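Local coordinates for protein phospholyase (Arthrobacter aurescens, PDB 5G4I) that catalyses pyridoxal-phosphate-dependent phospholyase chemistry, releasing phosphate from phosphorylated amino compounds such as O-phosphoethanolamine, at residues K347-I352 against I426-L431; G357-V362 against F369-I374. All coordinates share one frame; numbering follows the deposited sequence. Where two conformers were deposited one is given.

Contact 1. Residues K347-I352 against I426-L431; sequences KRLENI and ILLGQL
R348 leaves its helix with CG anti to the backbone N (chi1 178°), then bends at both of the next two torsions, and this fold of the chain lays the guanidinium over L428. Its CG rests 3.8 Å from L428 CD1, while one face of the guanidinium covers L428 CB, offset toward the rim, with NH1 of R348 3.8 Å from that CB. The arginine contributes its aliphatic part and a flat face here rather than a polar bond. Long, weak ion pairs link its NH2 to D425 and its NH1 to E432, both on the facing helix.

In L428, CG stands anti to the carbonyl carbon; this points it at the other helix, and chi2 of 162° then turns CD1 to R348 and CD2 to CD2 of L349, 3.8 Å away. L349 crosses L428 at about a right angle, and its CD2 also touches CD2 of L431 at 4.1 Å. CD1 of I352 closes the patch more loosely, 4.5 Å from CD2 of L428. L349, I352, L428 and L431 are buried, while R348 lies at the partly exposed margin; M413 of strand 410-413 borders L349 and L431 from the sheet.

The segments run almost exactly parallel, 4° between their directions, with axes 11.4 Å apart, so side chains rather than backbones bridge the gap. Helices 334-355 and 421-436 thus lie side by side against the mixed sheet that contains strands 359-365, 368-373 and 410-413, an alpha/beta layering consistent with the small domain of class-III aminotransferases.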
# COMPACT_ATOMS: atom_id res chain seq x y z
N LYS A 347 22.71 -23.73 19.81
CA LYS A 347 23.28 -24.80 20.68
C LYS A 347 22.20 -25.45 21.55
O LYS A 347 22.14 -26.70 21.63
CB LYS A 347 24.43 -24.23 21.51
CG LYS A 347 25.63 -23.90 20.62
N ARG A 348 21.35 -24.64 22.13
CA ARG A 348 20.27 -25.22 22.96
C ARG A 348 19.31 -26.07 22.15
O ARG A 348 18.87 -27.18 22.60
CB ARG A 348 19.48 -24.19 23.72
CG ARG A 348 18.33 -24.77 24.52
CD ARG A 348 18.81 -25.42 25.82
NE ARG A 348 18.90 -24.21 26.60
CZ ARG A 348 17.98 -23.77 27.47
NH1 ARG A 348 16.96 -24.53 27.85
NH2 ARG A 348 18.14 -22.60 27.93
N LEU A 349 18.86 -25.58 20.96
CA LEU A 349 17.95 -26.35 20.12
C LEU A 349 18.64 -27.65 19.59
O LEU A 349 17.93 -28.63 19.45
CB LEU A 349 17.44 -25.47 18.93
CG LEU A 349 16.51 -24.35 19.28
CD1 LEU A 349 16.22 -23.50 18.05
CD2 LEU A 349 15.16 -24.88 19.80
N GLU A 350 19.95 -27.63 19.25
CA GLU A 350 20.67 -28.90 18.90
C GLU A 350 20.61 -29.95 20.08
O GLU A 350 20.38 -31.16 19.83
CB GLU A 350 22.07 -28.61 18.48
CG GLU A 350 22.02 -27.96 17.13
CD GLU A 350 23.32 -27.44 16.61
OE1 GLU A 350 24.23 -27.25 17.44
OE2 GLU A 350 23.38 -27.17 15.34
N ASN A 351 20.75 -29.49 21.31
CA ASN A 351 20.60 -30.40 22.48
C ASN A 351 19.20 -30.96 22.56
O ASN A 351 19.03 -32.19 22.73
CB ASN A 351 21.00 -29.69 23.79
CG ASN A 351 22.52 -29.54 23.96
OD1 ASN A 351 23.30 -30.10 23.23
ND2 ASN A 351 22.91 -28.72 24.90
N ILE A 352 18.19 -30.12 22.37
CA ILE A 352 16.78 -30.57 22.35
C ILE A 352 16.56 -31.57 21.24
O ILE A 352 15.88 -32.61 21.49
CB ILE A 352 15.85 -29.30 22.24
CG1 ILE A 352 15.93 -28.47 23.51
CG2 ILE A 352 14.41 -29.74 21.98
CD1 ILE A 352 15.43 -27.03 23.54
N ILE A 426 13.52 -18.37 29.14
CA ILE A 426 12.07 -18.66 29.45
C ILE A 426 11.41 -19.49 28.33
O ILE A 426 10.86 -20.54 28.54
CB ILE A 426 11.32 -17.37 29.78
CG1 ILE A 426 11.80 -16.71 31.04
CG2 ILE A 426 9.81 -17.61 29.75
CD1 ILE A 426 11.44 -15.22 31.21
N LEU A 427 11.56 -18.98 27.08
CA LEU A 427 10.94 -19.63 25.92
C LEU A 427 11.42 -21.08 25.79
O LEU A 427 10.63 -22.01 25.60
CB LEU A 427 11.21 -18.79 24.61
CG LEU A 427 10.60 -19.38 23.32
CD1 LEU A 427 10.20 -18.21 22.39
CD2 LEU A 427 11.45 -20.39 22.63
N LEU A 428 12.76 -21.29 25.78
CA LEU A 428 13.37 -22.62 25.53
C LEU A 428 13.05 -23.64 26.66
O LEU A 428 12.77 -24.83 26.42
CB LEU A 428 14.91 -22.48 25.32
CG LEU A 428 15.31 -21.75 23.97
CD1 LEU A 428 16.76 -21.32 24.13
CD2 LEU A 428 15.09 -22.62 22.80
N GLY A 429 12.99 -23.13 27.88
CA GLY A 429 12.61 -24.02 29.04
C GLY A 429 11.14 -24.47 28.94
O GLY A 429 10.80 -25.66 29.09
N GLN A 430 10.24 -23.54 28.57
CA GLN A 430 8.83 -23.95 28.34
C GLN A 430 8.71 -24.88 27.15
O GLN A 430 7.91 -25.86 27.22
CB GLN A 430 7.95 -22.68 28.19
CG GLN A 430 7.85 -21.86 29.41
CD GLN A 430 7.40 -22.59 30.68
OE1 GLN A 430 6.30 -23.14 30.71
NE2 GLN A 430 8.26 -22.66 31.70
N LEU A 431 9.49 -24.71 26.09
CA LEU A 431 9.46 -25.56 24.95
C LEU A 431 9.86 -26.98 25.30
O LEU A 431 9.18 -27.97 24.89
CB LEU A 431 10.32 -25.01 23.81
CG LEU A 431 10.46 -25.89 22.54
CD1 LEU A 431 9.07 -26.09 21.90
CD2 LEU A 431 11.44 -25.28 21.55

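Contact 2. Residues G357-V362 against F369-I374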
# COMPACT_ATOMS: atom_id res chain seq x y z
N GLY A 357 12.67 -37.63 20.37
CA GLY A 357 12.28 -38.34 19.17
C GLY A 357 11.17 -37.64 18.36
O GLY A 357 10.88 -38.12 17.20
N ASN A 358 10.55 -36.53 18.89
CA ASN A 358 9.60 -35.74 18.12
C ASN A 358 10.26 -34.50 17.39
O ASN A 358 9.54 -33.74 16.78
CB ASN A 358 8.42 -35.27 18.93
CG ASN A 358 7.57 -36.43 19.45
OD1 ASN A 358 7.46 -36.57 20.67
ND2 ASN A 358 6.90 -37.16 18.56
N VAL A 359 11.59 -34.39 17.44
CA VAL A 359 12.31 -33.26 16.75
C VAL A 359 13.24 -33.76 15.68
O VAL A 359 14.09 -34.61 15.96
CB VAL A 359 13.00 -32.39 17.80
CG1 VAL A 359 13.77 -31.19 17.15
CG2 VAL A 359 12.03 -31.83 18.82
N GLY A 360 13.18 -33.15 14.52
CA GLY A 360 14.05 -33.45 13.38
C GLY A 360 15.25 -32.49 13.35
O GLY A 360 16.08 -32.52 14.25
N SER A 361 15.34 -31.59 12.37
CA SER A 361 16.47 -30.70 12.27
C SER A 361 16.23 -29.31 12.94
O SER A 361 15.07 -28.84 13.03
CB SER A 361 16.82 -30.42 10.77
OG SER A 361 17.07 -31.67 10.09
N VAL A 362 17.32 -28.69 13.33
CA VAL A 362 17.36 -27.30 13.81
C VAL A 362 17.59 -26.38 12.58
O VAL A 362 18.48 -26.65 11.79
CB VAL A 362 18.50 -27.12 14.83
CG1 VAL A 362 18.56 -25.67 15.32
CG2 VAL A 362 18.16 -28.04 16.00
N PHE A 369 14.36 -18.71 14.12
CA PHE A 369 14.74 -20.15 14.34
C PHE A 369 13.52 -21.01 14.23
O PHE A 369 12.36 -20.62 14.44
CB PHE A 369 15.47 -20.43 15.70
CG PHE A 369 16.99 -20.36 15.65
CD1 PHE A 369 17.77 -21.45 15.29
CD2 PHE A 369 17.64 -19.16 16.01
CE1 PHE A 369 19.08 -21.38 15.19
CE2 PHE A 369 19.06 -19.09 15.94
CZ PHE A 369 19.72 -20.16 15.61
N GLY A 370 13.78 -22.28 13.93
CA GLY A 370 12.73 -23.29 13.91
C GLY A 370 13.26 -24.71 14.10
O GLY A 370 14.44 -24.98 14.03
N ILE A 371 12.31 -25.60 14.36
CA ILE A 371 12.59 -27.08 14.41
C ILE A 371 11.41 -27.82 13.72
O ILE A 371 10.25 -27.48 13.93
CB ILE A 371 12.76 -27.58 15.89
CG1 ILE A 371 11.66 -27.06 16.84
CG2 ILE A 371 14.16 -27.22 16.37
CD1 ILE A 371 11.63 -27.77 18.22
N ASP A 372 11.58 -28.74 13.18
CA ASP A 372 10.73 -29.73 12.46
C ASP A 372 10.19 -30.71 13.47
O ASP A 372 10.99 -31.23 14.26
CB ASP A 372 11.53 -30.82 11.71
CG ASP A 372 12.24 -30.47 10.58
OD1 ASP A 372 12.10 -29.49 9.98
OD2 ASP A 372 13.35 -30.95 10.59
N ILE A 373 8.86 -30.79 13.52
CA ILE A 373 8.18 -31.71 14.50
C ILE A 373 7.75 -32.98 13.71
O ILE A 373 7.10 -32.89 12.64
CB ILE A 373 7.00 -31.00 15.14
CG1 ILE A 373 7.42 -29.69 15.87
CG2 ILE A 373 6.22 -31.88 16.15
CD1 ILE A 373 8.57 -29.81 16.87
N ILE A 374 8.19 -34.15 14.25
CA ILE A 374 8.06 -35.47 13.59
C ILE A 374 7.47 -36.52 14.54
O ILE A 374 7.42 -36.34 15.75
CB ILE A 374 9.39 -35.92 13.03
CG1 ILE A 374 10.41 -36.09 14.14
CG2 ILE A 374 9.84 -34.97 11.89
CD1 ILE A 374 11.71 -36.76 13.70
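The N358 amide meets the backbone of I374 edge-on: ND2 donates to I374 O at 3.0 Å, with the acceptor in the amide plane and the donor in the carbonyl plane. This bond lies at the open end of a beta hairpin, strands 359-365 and 368-373, interrupted by a beta bulge. In the conformer given, V362 CG1 lies at the ring edge of F369, a contact that is doubtful because a second conformer was deposited. The carboxylate of D372 is shared between partners, OD1 forming a salt bridge with R363 and OD2 accepting S361 N at 2.7 Å on its anti side, 35° out of the carboxylate plane.

V359 faces I373 and V362 faces I371, both as antiparallel non-hydrogen-bonded pairs, with the register slipping by one residue between them. On the strand 369-373 side the slip is spanned by D372 alone: its backbone O takes G360 N at 2.9 Å, and its OD2 accepts the hydrogen bond of the additional S361 N. Replacing D372 with an alanine would probably leave S361 N without this acceptor and R363 without its carboxylate mate, giving the bulge more freedom to move.

Towards the loop, I374 N bonds to N358 O at 2.9 Å, reaching it from above the carbonyl plane. On the face that carries V359, V362, I371 and I373, the contacts are apolar: CB of I371 lies 4.0 Å from V359 CG1, and its CG2, anti to the carbonyl carbon, meets V362 CG2 at 4.1 Å. Within the bulge, D372 N reaches S361 O only weakly, and that oxygen also receives a CA-H...O contact from I371 CA at 3.3 Å.

In the fold
The two contacts lie 11 Å apart, centre to centre, as adjoining layers of what is probably the small domain. Helix 334-355, which supplies residues 347-352 to contact 1, runs on in the chain into strand 359-365 of contact 2 and packs back upon it: L349 O is 3.5 Å from V362 CG2. The second helix reaches the hairpin too, with L431 CD2 4.2 Å from I371 CD1. L349 and L431 therefore serve both interfaces. Contact 1 is remote from the cofactor sites; contact 2 comes closer, since G370 lies about 12 Å from the side chain of Q254, which binds pyridoxal 5'-phosphate, without itself forming part of that pocket.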